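SusD superfamily protein (Bacteroides fragilis NCTC 9343, PDB 3NQP) probably binds glycans at the outer membrane of the bacterium, as other SusD-family proteins do, and hands them on for uptake. Local coordinates at residues Leu245-Phe255 with Ile378-Tyr386; Glu273-Thr284 with Asn366-Tyr377. One frame throughout, in Å; residues are numbered along the deposited sequence.

Interaction 1 (Leu245-Phe255 with Ile378-Tyr386)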
loop_
_atom_site.group_PDB
_atom_site.type_symbol
_atom_site.label_atom_id
_atom_site.label_comp_id
_atom_site.label_asym_id
_atom_site.label_seq_id
_atom_site.Cartn_x
_atom_site.Cartn_y
_atom_site.Cartn_z
ATOM N N LEU A 245 -7.105 7.916 -17.753
ATOM C CA LEU A 245 -5.880 7.761 -17.004
ATOM C C LEU A 245 -4.678 7.535 -17.935
ATOM O O LEU A 245 -4.800 6.868 -18.990
ATOM C CB LEU A 245 -6.013 6.587 -16.006
ATOM C CG LEU A 245 -7.006 6.815 -14.874
ATOM C CD1 LEU A 245 -7.598 5.493 -14.305
ATOM C CD2 LEU A 245 -6.358 7.714 -13.747
ATOM N N LYS A 246 -3.504 8.034 -17.526
ATOM C CA LYS A 246 -2.276 7.818 -18.290
ATOM C C LYS A 246 -1.082 7.738 -17.380
ATOM O O LYS A 246 -1.010 8.488 -16.445
ATOM C CB LYS A 246 -2.016 9.006 -19.244
ATOM C CG LYS A 246 -3.170 9.367 -20.174
ATOM C CD LYS A 246 -2.740 10.388 -21.274
ATOM C CE LYS A 246 -3.523 11.696 -21.188
ATOM N NZ LYS A 246 -4.996 11.441 -21.249
HETATM N N MSE A 247 -0.107 6.899 -17.718
HETATM C CA MSE A 247 1.170 6.840 -16.992
HETATM C C MSE A 247 2.000 8.066 -17.372
HETATM O O MSE A 247 2.023 8.440 -18.533
HETATM C CB MSE A 247 1.898 5.568 -17.374
HETATM C CG MSE A 247 2.921 5.109 -16.393
HETATM SE SE MSE A 247 3.678 3.432 -16.741
HETATM C CE MSE A 247 3.762 3.536 -18.668
ATOM N N LEU A 248 2.619 8.720 -16.391
ATOM C CA LEU A 248 3.477 9.860 -16.658
ATOM C C LEU A 248 4.799 9.401 -17.261
ATOM O O LEU A 248 5.286 8.281 -17.003
ATOM C CB LEU A 248 3.725 10.702 -15.399
ATOM C CG LEU A 248 2.541 11.179 -14.563
ATOM C CD1 LEU A 248 3.063 12.152 -13.471
ATOM C CD2 LEU A 248 1.382 11.800 -15.421
ATOM N N ASP A 249 5.394 10.261 -18.076
ATOM C CA ASP A 249 6.720 9.958 -18.604
ATOM C C ASP A 249 7.797 9.909 -17.526
ATOM O O ASP A 249 8.732 9.148 -17.663
ATOM C CB ASP A 249 7.168 11.000 -19.604
ATOM C CG ASP A 249 6.465 10.883 -20.946
ATOM O OD1 ASP A 249 5.861 9.833 -21.288
ATOM O OD2 ASP A 249 6.536 11.884 -21.658
ATOM N N ASP A 250 7.704 10.759 -16.505
ATOM C CA ASP A 250 8.752 10.856 -15.463
ATOM C C ASP A 250 8.225 10.274 -14.141
ATOM O O ASP A 250 7.295 10.785 -13.569
ATOM C CB ASP A 250 9.138 12.311 -15.296
ATOM C CG ASP A 250 10.296 12.531 -14.319
ATOM O OD1 ASP A 250 10.261 12.005 -13.190
ATOM O OD2 ASP A 250 11.211 13.322 -14.642
ATOM N N PHE A 251 8.837 9.196 -13.685
ATOM C CA PHE A 251 8.509 8.578 -12.436
ATOM C C PHE A 251 8.453 9.554 -11.272
ATOM O O PHE A 251 7.509 9.502 -10.484
ATOM C CB PHE A 251 9.521 7.477 -12.147
ATOM C CG PHE A 251 9.225 6.643 -10.898
ATOM C CD1 PHE A 251 8.280 5.659 -10.918
ATOM C CD2 PHE A 251 9.969 6.835 -9.725
ATOM C CE1 PHE A 251 8.080 4.843 -9.797
ATOM C CE2 PHE A 251 9.764 6.023 -8.587
ATOM C CZ PHE A 251 8.803 5.056 -8.625
ATOM N N SER A 252 9.421 10.459 -11.159
ATOM C CA SER A 252 9.446 11.345 -9.984
ATOM C C SER A 252 8.240 12.284 -9.972
ATOM O O SER A 252 7.809 12.693 -8.919
ATOM C CB SER A 252 10.727 12.177 -9.896
ATOM O OG SER A 252 10.825 13.048 -11.007
ATOM N N GLN A 253 7.712 12.622 -11.146
ATOM C CA GLN A 253 6.578 13.553 -11.245
ATOM C C GLN A 253 5.326 12.909 -10.704
ATOM O O GLN A 253 4.325 13.609 -10.449
ATOM C CB GLN A 253 6.339 13.954 -12.710
ATOM C CG GLN A 253 7.347 14.986 -13.246
ATOM C CD GLN A 253 7.074 16.350 -12.655
ATOM O OE1 GLN A 253 7.461 16.629 -11.541
ATOM N NE2 GLN A 253 6.362 17.192 -13.401
ATOM N N VAL A 254 5.331 11.574 -10.622
ATOM C CA VAL A 254 4.166 10.882 -10.094
ATOM C C VAL A 254 3.920 11.369 -8.663
ATOM O O VAL A 254 2.772 11.576 -8.279
ATOM C CB VAL A 254 4.291 9.335 -10.217
ATOM C CG1 VAL A 254 3.159 8.638 -9.405
ATOM C CG2 VAL A 254 4.303 8.919 -11.735
ATOM N N PHE A 255 4.997 11.567 -7.890
ATOM C CA PHE A 255 4.924 11.787 -6.421
ATOM C C PHE A 255 5.099 13.224 -6.055
ATOM O O PHE A 255 4.816 13.602 -4.926
ATOM C CB PHE A 255 5.986 10.942 -5.713
ATOM C CG PHE A 255 5.945 9.547 -6.178
ATOM C CD1 PHE A 255 5.021 8.684 -5.644
ATOM C CD2 PHE A 255 6.747 9.113 -7.233
ATOM C CE1 PHE A 255 4.909 7.372 -6.128
ATOM C CE2 PHE A 255 6.646 7.837 -7.720
ATOM C CZ PHE A 255 5.701 6.942 -7.142
ATOM N N ILE A 378 -0.523 7.784 -2.117
ATOM C CA ILE A 378 -1.254 7.222 -3.279
ATOM C C ILE A 378 -1.622 5.809 -2.907
ATOM O O ILE A 378 -0.735 5.053 -2.491
ATOM C CB ILE A 378 -0.360 7.184 -4.550
ATOM C CG1 ILE A 378 0.128 8.604 -4.858
ATOM C CG2 ILE A 378 -1.124 6.466 -5.716
ATOM C CD1 ILE A 378 1.207 8.761 -5.923
ATOM N N PHE A 379 -2.913 5.472 -2.991
ATOM C CA PHE A 379 -3.392 4.125 -2.775
ATOM C C PHE A 379 -3.502 3.357 -4.094
ATOM O O PHE A 379 -3.145 2.199 -4.132
ATOM C CB PHE A 379 -4.767 4.137 -2.083
ATOM C CG PHE A 379 -4.723 4.467 -0.625
ATOM C CD1 PHE A 379 -3.546 4.779 0.033
ATOM C CD2 PHE A 379 -5.904 4.489 0.083
ATOM C CE1 PHE A 379 -3.556 5.061 1.401
ATOM C CE2 PHE A 379 -5.920 4.759 1.439
ATOM C CZ PHE A 379 -4.766 5.043 2.097
ATOM N N TYR A 380 -4.001 3.988 -5.161
ATOM C CA TYR A 380 -4.046 3.340 -6.481
ATOM C C TYR A 380 -3.520 4.295 -7.541
ATOM O O TYR A 380 -3.990 5.424 -7.594
ATOM C CB TYR A 380 -5.451 2.960 -6.880
ATOM C CG TYR A 380 -6.109 2.006 -5.957
ATOM C CD1 TYR A 380 -5.632 0.691 -5.850
ATOM C CD2 TYR A 380 -7.168 2.388 -5.153
ATOM C CE1 TYR A 380 -6.195 -0.207 -5.027
ATOM C CE2 TYR A 380 -7.767 1.451 -4.285
ATOM C CZ TYR A 380 -7.261 0.156 -4.224
ATOM O OH TYR A 380 -7.803 -0.822 -3.406
ATOM N N ARG A 381 -2.567 3.831 -8.355
ATOM C CA ARG A 381 -2.166 4.553 -9.583
ATOM C C ARG A 381 -1.982 3.555 -10.757
ATOM O O ARG A 381 -2.018 2.333 -10.566
ATOM C CB ARG A 381 -0.920 5.382 -9.312
ATOM C CG ARG A 381 0.239 4.638 -8.806
ATOM C CD ARG A 381 1.445 5.559 -8.651
ATOM N NE ARG A 381 2.584 4.846 -8.098
ATOM C CZ ARG A 381 3.582 4.278 -8.796
ATOM N NH1 ARG A 381 3.648 4.304 -10.121
ATOM N NH2 ARG A 381 4.542 3.663 -8.142
ATOM N N LEU A 382 -1.831 4.057 -11.967
ATOM C CA LEU A 382 -2.012 3.205 -13.141
ATOM C C LEU A 382 -1.042 2.004 -13.236
ATOM O O LEU A 382 -1.492 0.933 -13.605
ATOM C CB LEU A 382 -1.971 4.059 -14.428
ATOM C CG LEU A 382 -2.666 3.515 -15.661
ATOM C CD1 LEU A 382 -4.203 3.369 -15.319
ATOM C CD2 LEU A 382 -2.387 4.485 -16.869
ATOM N N PRO A 383 0.284 2.152 -12.934
ATOM C CA PRO A 383 1.127 0.957 -13.028
ATOM C C PRO A 383 0.714 -0.199 -12.086
ATOM O O PRO A 383 1.007 -1.380 -12.378
ATOM C CB PRO A 383 2.553 1.465 -12.666
ATOM C CG PRO A 383 2.529 2.935 -13.031
ATOM C CD PRO A 383 1.079 3.346 -12.642
ATOM N N TRP A 384 0.042 0.119 -10.988
ATOM C CA TRP A 384 -0.558 -0.932 -10.135
ATOM C C TRP A 384 -1.598 -1.709 -10.944
ATOM O O TRP A 384 -1.694 -2.933 -10.831
ATOM C CB TRP A 384 -1.134 -0.344 -8.831
ATOM C CG TRP A 384 -1.826 -1.363 -7.948
ATOM C CD1 TRP A 384 -1.273 -2.085 -6.940
ATOM C CD2 TRP A 384 -3.182 -1.730 -8.006
ATOM N NE1 TRP A 384 -2.201 -2.913 -6.374
ATOM C CE2 TRP A 384 -3.388 -2.725 -7.025
ATOM C CE3 TRP A 384 -4.257 -1.346 -8.827
ATOM C CZ2 TRP A 384 -4.631 -3.334 -6.825
ATOM C CZ3 TRP A 384 -5.477 -1.909 -8.608
ATOM C CH2 TRP A 384 -5.661 -2.897 -7.629
ATOM N N VAL A 385 -2.373 -1.009 -11.766
ATOM C CA VAL A 385 -3.442 -1.649 -12.537
ATOM C C VAL A 385 -2.768 -2.602 -13.539
ATOM O O VAL A 385 -3.121 -3.791 -13.648
ATOM C CB VAL A 385 -4.436 -0.642 -13.192
ATOM C CG1 VAL A 385 -5.429 -1.393 -14.041
ATOM C CG2 VAL A 385 -5.163 0.282 -12.113
ATOM N N TYR A 386 -1.740 -2.097 -14.203
ATOM C CA TYR A 386 -0.973 -2.932 -15.096
ATOM C C TYR A 386 -0.359 -4.192 -14.461
ATOM O O TYR A 386 -0.453 -5.263 -15.046
ATOM C CB TYR A 386 0.183 -2.139 -15.739
ATOM C CG TYR A 386 -0.148 -0.966 -16.638
ATOM C CD1 TYR A 386 -1.271 -0.946 -17.453
ATOM C CD2 TYR A 386 0.794 0.067 -16.796
ATOM C CE1 TYR A 386 -1.519 0.133 -18.307
ATOM C CE2 TYR A 386 0.545 1.132 -17.630
ATOM C CZ TYR A 386 -0.592 1.144 -18.404
ATOM O OH TYR A 386 -0.808 2.193 -19.225
#

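Interaction 2 (Glu273-Thr284 with Asn366-Tyr377). With EDO (1,2-ethanediol), chain F; EDO (1,2-ethanediol), chain I.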
loop_
_atom_site.group_PDB
_atom_site.type_symbol
_atom_site.label_atom_id
_atom_site.label_comp_id
_atom_site.label_asym_id
_atom_site.label_seq_id
_atom_site.Cartn_x
_atom_site.Cartn_y
_atom_site.Cartn_z
ATOM N N GLU A 273 0.072 21.189 3.765
ATOM C CA GLU A 273 0.764 22.091 4.688
ATOM C C GLU A 273 -0.240 22.903 5.495
ATOM O O GLU A 273 -1.245 23.369 4.978
ATOM C CB GLU A 273 1.710 23.019 3.946
ATOM C CG GLU A 273 2.517 23.941 4.840
ATOM C CD GLU A 273 3.525 24.771 4.060
ATOM O OE1 GLU A 273 3.617 24.648 2.830
ATOM O OE2 GLU A 273 4.257 25.519 4.694
ATOM N N GLY A 274 0.014 23.004 6.789
ATOM C CA GLY A 274 -0.888 23.711 7.675
ATOM C C GLY A 274 -2.106 22.961 8.128
ATOM O O GLY A 274 -2.883 23.508 8.898
ATOM N N GLU A 275 -2.292 21.725 7.671
ATOM C CA GLU A 275 -3.456 20.914 8.087
ATOM C C GLU A 275 -3.000 19.550 8.639
ATOM O O GLU A 275 -3.241 19.236 9.801
ATOM C CB GLU A 275 -4.414 20.752 6.915
ATOM C CG GLU A 275 -5.706 19.951 7.202
ATOM C CD GLU A 275 -6.645 19.918 5.978
ATOM O OE1 GLU A 275 -6.383 19.137 5.019
ATOM O OE2 GLU A 275 -7.645 20.666 5.961
ATOM N N ALA A 276 -2.320 18.758 7.812
ATOM C CA ALA A 276 -1.796 17.457 8.235
ATOM C C ALA A 276 -0.639 17.114 7.334
ATOM O O ALA A 276 -0.681 17.387 6.123
ATOM C CB ALA A 276 -2.872 16.404 8.159
ATOM N N THR A 277 0.428 16.602 7.949
ATOM C CA THR A 277 1.611 16.103 7.269
ATOM C C THR A 277 1.886 14.661 7.709
ATOM O O THR A 277 1.291 14.171 8.653
ATOM C CB THR A 277 2.852 17.022 7.550
ATOM O OG1 THR A 277 3.092 17.115 8.956
ATOM C CG2 THR A 277 2.622 18.445 6.987
ATOM N N ASN A 278 2.756 13.957 6.997
ATOM C CA ASN A 278 2.965 12.545 7.259
ATOM C C ASN A 278 4.360 12.341 7.845
ATOM O O ASN A 278 5.149 13.311 7.975
ATOM C CB ASN A 278 2.703 11.746 5.982
ATOM C CG ASN A 278 3.589 12.163 4.829
ATOM O OD1 ASN A 278 4.810 12.131 4.961
ATOM N ND2 ASN A 278 2.976 12.497 3.670
ATOM N N SER A 279 4.648 11.097 8.192
ATOM C CA SER A 279 5.899 10.712 8.840
ATOM C C SER A 279 6.983 10.210 7.886
ATOM O O SER A 279 7.878 9.492 8.313
ATOM C CB SER A 279 5.552 9.624 9.871
ATOM O OG SER A 279 4.724 10.192 10.891
ATOM N N ASN A 280 6.972 10.659 6.626
ATOM C CA ASN A 280 7.960 10.223 5.655
ATOM C C ASN A 280 9.386 10.698 6.021
ATOM O O ASN A 280 10.391 10.122 5.537
ATOM C CB ASN A 280 7.559 10.587 4.212
ATOM C CG ASN A 280 6.448 9.692 3.653
ATOM O OD1 ASN A 280 5.982 8.775 4.347
ATOM N ND2 ASN A 280 5.987 9.976 2.398
ATOM N N GLY A 281 9.483 11.675 6.943
ATOM C CA GLY A 281 10.800 12.088 7.496
ATOM C C GLY A 281 11.536 11.022 8.280
ATOM O O GLY A 281 12.772 11.096 8.489
ATOM N N THR A 282 10.792 10.021 8.741
ATOM C CA THR A 282 11.370 8.915 9.506
ATOM C C THR A 282 12.146 7.897 8.688
ATOM O O THR A 282 12.726 6.980 9.270
ATOM C CB THR A 282 10.279 8.129 10.328
ATOM O OG1 THR A 282 9.373 7.485 9.449
ATOM C CG2 THR A 282 9.469 9.083 11.279
ATOM N N PHE A 283 12.132 8.006 7.353
ATOM C CA PHE A 283 12.953 7.135 6.490
ATOM C C PHE A 283 14.229 7.871 6.035
ATOM O O PHE A 283 14.858 7.442 5.063
ATOM C CB PHE A 283 12.212 6.713 5.210
ATOM C CG PHE A 283 11.145 5.667 5.410
ATOM C CD1 PHE A 283 9.966 5.967 6.053
ATOM C CD2 PHE A 283 11.286 4.402 4.846
ATOM C CE1 PHE A 283 8.979 4.973 6.200
ATOM C CE2 PHE A 283 10.303 3.428 4.980
ATOM C CZ PHE A 283 9.162 3.715 5.641
ATOM N N THR A 284 14.566 8.989 6.682
ATOM C CA THR A 284 15.679 9.842 6.206
ATOM C C THR A 284 16.924 9.800 7.115
ATOM O O THR A 284 17.609 8.758 7.191
ATOM C CB THR A 284 15.199 11.274 5.915
ATOM O OG1 THR A 284 14.806 11.960 7.117
ATOM C CG2 THR A 284 14.031 11.227 4.917
ATOM N N ASN A 366 9.296 24.812 1.928
ATOM C CA ASN A 366 8.435 25.955 1.708
ATOM C C ASN A 366 9.232 27.265 1.581
ATOM O O ASN A 366 10.470 27.261 1.624
ATOM C CB ASN A 366 7.354 26.005 2.809
ATOM C CG ASN A 366 7.897 26.329 4.155
ATOM O OD1 ASN A 366 9.026 26.842 4.296
ATOM N ND2 ASN A 366 7.107 26.042 5.176
ATOM N N ALA A 367 8.540 28.383 1.413
ATOM C CA ALA A 367 9.226 29.662 1.141
ATOM C C ALA A 367 10.064 30.111 2.353
ATOM O O ALA A 367 11.052 30.817 2.194
ATOM C CB ALA A 367 8.202 30.763 0.729
ATOM N N GLN A 368 9.711 29.653 3.548
ATOM C CA GLN A 368 10.498 29.922 4.745
ATOM C C GLN A 368 11.684 28.967 4.928
ATOM O O GLN A 368 12.375 29.024 5.942
ATOM C CB GLN A 368 9.595 29.876 5.985
ATOM C CG GLN A 368 8.484 30.954 6.001
ATOM C CD GLN A 368 7.358 30.736 4.959
ATOM O OE1 GLN A 368 6.881 29.605 4.737
ATOM N NE2 GLN A 368 6.947 31.834 4.299
ATOM N N GLY A 369 11.928 28.081 3.967
ATOM C CA GLY A 369 13.075 27.168 4.065
ATOM C C GLY A 369 12.832 25.939 4.947
ATOM O O GLY A 369 13.777 25.216 5.268
ATOM N N ALA A 370 11.578 25.667 5.316
ATOM C CA ALA A 370 11.274 24.466 6.077
ATOM C C ALA A 370 10.731 23.308 5.216
ATOM O O ALA A 370 9.833 23.493 4.409
ATOM C CB ALA A 370 10.273 24.786 7.212
ATOM N N ARG A 371 11.281 22.121 5.437
ATOM C CA ARG A 371 10.811 20.902 4.842
ATOM C C ARG A 371 9.417 20.601 5.397
ATOM O O ARG A 371 9.215 20.613 6.606
ATOM C CB ARG A 371 11.789 19.768 5.170
ATOM C CG ARG A 371 11.304 18.315 4.851
ATOM C CD ARG A 371 11.033 18.101 3.369
ATOM N NE ARG A 371 12.206 18.359 2.550
ATOM C CZ ARG A 371 12.211 18.247 1.228
ATOM N NH1 ARG A 371 11.103 17.901 0.593
ATOM N NH2 ARG A 371 13.314 18.502 0.543
ATOM N N VAL A 372 8.468 20.388 4.499
ATOM C CA VAL A 372 7.113 20.001 4.856
ATOM C C VAL A 372 6.767 18.656 4.236
ATOM O O VAL A 372 6.768 18.510 3.031
ATOM C CB VAL A 372 6.091 21.076 4.398
ATOM C CG1 VAL A 372 4.672 20.678 4.796
ATOM C CG2 VAL A 372 6.398 22.467 5.010
ATOM N N TYR A 373 6.489 17.655 5.058
ATOM C CA TYR A 373 6.179 16.306 4.537
ATOM C C TYR A 373 4.694 16.194 4.126
ATOM O O TYR A 373 3.918 15.517 4.774
ATOM C CB TYR A 373 6.551 15.237 5.553
ATOM C CG TYR A 373 8.041 15.229 5.842
ATOM C CD1 TYR A 373 8.947 14.716 4.922
ATOM C CD2 TYR A 373 8.541 15.763 7.005
ATOM C CE1 TYR A 373 10.331 14.713 5.193
ATOM C CE2 TYR A 373 9.892 15.777 7.272
ATOM C CZ TYR A 373 10.790 15.250 6.354
ATOM O OH TYR A 373 12.138 15.253 6.626
ATOM N N CYS A 374 4.328 16.892 3.047
ATOM C CA CYS A 374 2.973 16.890 2.533
ATOM C C CYS A 374 2.841 16.109 1.238
ATOM O O CYS A 374 1.951 16.383 0.439
ATOM C CB CYS A 374 2.460 18.335 2.382
ATOM S SG CYS A 374 3.387 19.327 1.199
ATOM N N GLY A 375 3.733 15.133 1.001
ATOM C CA GLY A 375 3.529 14.197 -0.106
ATOM C C GLY A 375 2.215 13.417 0.074
ATOM O O GLY A 375 1.918 12.978 1.169
ATOM N N ASP A 376 1.408 13.282 -0.969
ATOM C CA ASP A 376 0.126 12.572 -0.819
ATOM C C ASP A 376 0.395 11.077 -0.728
ATOM O O ASP A 376 1.394 10.577 -1.284
ATOM C CB ASP A 376 -0.791 12.820 -2.024
ATOM C CG ASP A 376 -1.539 14.171 -1.967
ATOM O OD1 ASP A 376 -1.356 14.938 -0.988
ATOM O OD2 ASP A 376 -2.313 14.439 -2.945
ATOM N N TYR A 377 -0.465 10.355 -0.007
ATOM C CA TYR A 377 -0.324 8.888 0.068
ATOM C C TYR A 377 -1.171 8.217 -1.036
ATOM O O TYR A 377 -2.401 8.116 -0.915
ATOM C CB TYR A 377 -0.684 8.391 1.499
ATOM C CG TYR A 377 0.523 8.087 2.365
ATOM C CD1 TYR A 377 1.566 8.998 2.496
ATOM C CD2 TYR A 377 0.673 6.855 2.982
ATOM C CE1 TYR A 377 2.670 8.703 3.258
ATOM C CE2 TYR A 377 1.794 6.550 3.708
ATOM C CZ TYR A 377 2.784 7.455 3.851
ATOM O OH TYR A 377 3.904 7.098 4.559
HETATM C C1 EDO F . 0.160 17.315 11.881
HETATM O O1 EDO F . 0.072 16.220 10.915
HETATM C C2 EDO F . 1.403 18.220 11.843
HETATM O O2 EDO F . 1.857 18.806 10.562
HETATM C C1 EDO I . 11.780 16.345 -2.150
HETATM O O1 EDO I . 12.716 15.369 -2.685
HETATM C C2 EDO I . 11.733 17.672 -2.918
HETATM O O2 EDO I . 12.842 18.515 -2.531
HETATM O O HOH W 1 4.424 28.122 3.996
HETATM O O HOH W 2 5.691 13.721 2.589
#

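Interaction 1 (Leu245-Phe255 with Ile378-Tyr386)
Two apolar patches, one round L382 and M247 and one round the buried R381, join the loop and short helix of L245-F255 to the strand-to-helix junction of I378-Y386, in the interior of this SusD-family fold. R381 closes strand 377-381 and occupies the N-cap position of helix 382-396. Its CG stands between the backbone N and the carbonyl carbon (chi1 57°), and beyond it the chain runs extended; this carries NH2 to the CZ of F255, with F251 CE1 slightly farther off and oblique. The F255 ring points its CZ at one face of the guanidinium, 3.6 Å from R381 NH2, with the two planes 83° apart; the ring thus comes edge-on, while V254 CG1 sits over the centre of one ring face. Nearer its backbone, R381 CD lies 3.6 Å from V254 CG1. The charge is met by E449, E445 and E264, which form salt bridges with R381 and probably keep it ionised in this buried setting. I378 CD1 extends this patch, 3.8 Å from F255 CD1. At the other end L382 splits its branches: CD1 lies 3.8 Å from L245 CB, and CD2 presses on the K246-M247 peptide. Selenomethionine M247 bends at its last torsion and lays SE against P383 CG and, as a Met-aromatic contact, in the plane of the Y386 ring at its edge, 4.0 Å from CE2.

Interaction 2 (Glu273-Thr284 with Asn366-Tyr377)
The Y373 ring lies flat against G281, in the short 3-10 segment. It takes G281 over one face in a CH-pi contact, CA 3.7 Å from the centroid, while R371 CG covers the opposite face. The hydroxyl of Y373 bonds to T312. On the backbone, N278 N donates to Y373 O at 3.0 Å, nearly straight. N278 holds its amide between backbone N and carbonyl carbon (chi1 59°), where OD1 accepts from N280 N in an Asx turn and a water ties the same oxygen to G375 N. N280 and Y377 approach from opposite directions: Y377 OH donates to N280 OD1 at 2.7 Å, in the carbonyl plane on a lone pair, and N280 ND2 is held by N361 O. At the outer end the extended E273 crosses N366 at about a right angle. N366 ND2 meets E273 OE2 at 2.9 Å, on the syn side but 32° out of the carboxylate plane, the amide and carboxylate planes lying only 19° apart. Y364 takes OE1, and V372 lies across the glutamate chain, CG1 against its CB and CG and CG2 against the carboxylate end. Neutral amides, a hydroxyl and peptide groups therefore do most of the polar work, and the carboxylate of E273, shared among N366, Y364 and a water, probably stays ionised.

The centres of the two contacts lie about 21 Å apart, and their segments adjoin in sequence at 377/378. In chain order come 245-255, then 273-284, then 366-377 and directly after it 378-386, so interaction 2 forms within the excursion whose ends interaction 1 brings together. The two-stranded antiparallel sheet of 265-269 and 377-381 connects them: the first strand leads from the region of 245-255 to the loop of 273-284, and the second returns from 366-377 into helix 382-396. Interaction 1 is buried, flanked by helices 200-216 and 228-241 and strand 265-269, about 14 Å from the centre of the chain, whereas interaction 2 lies farther out, at about 19 Å, and is partly buried.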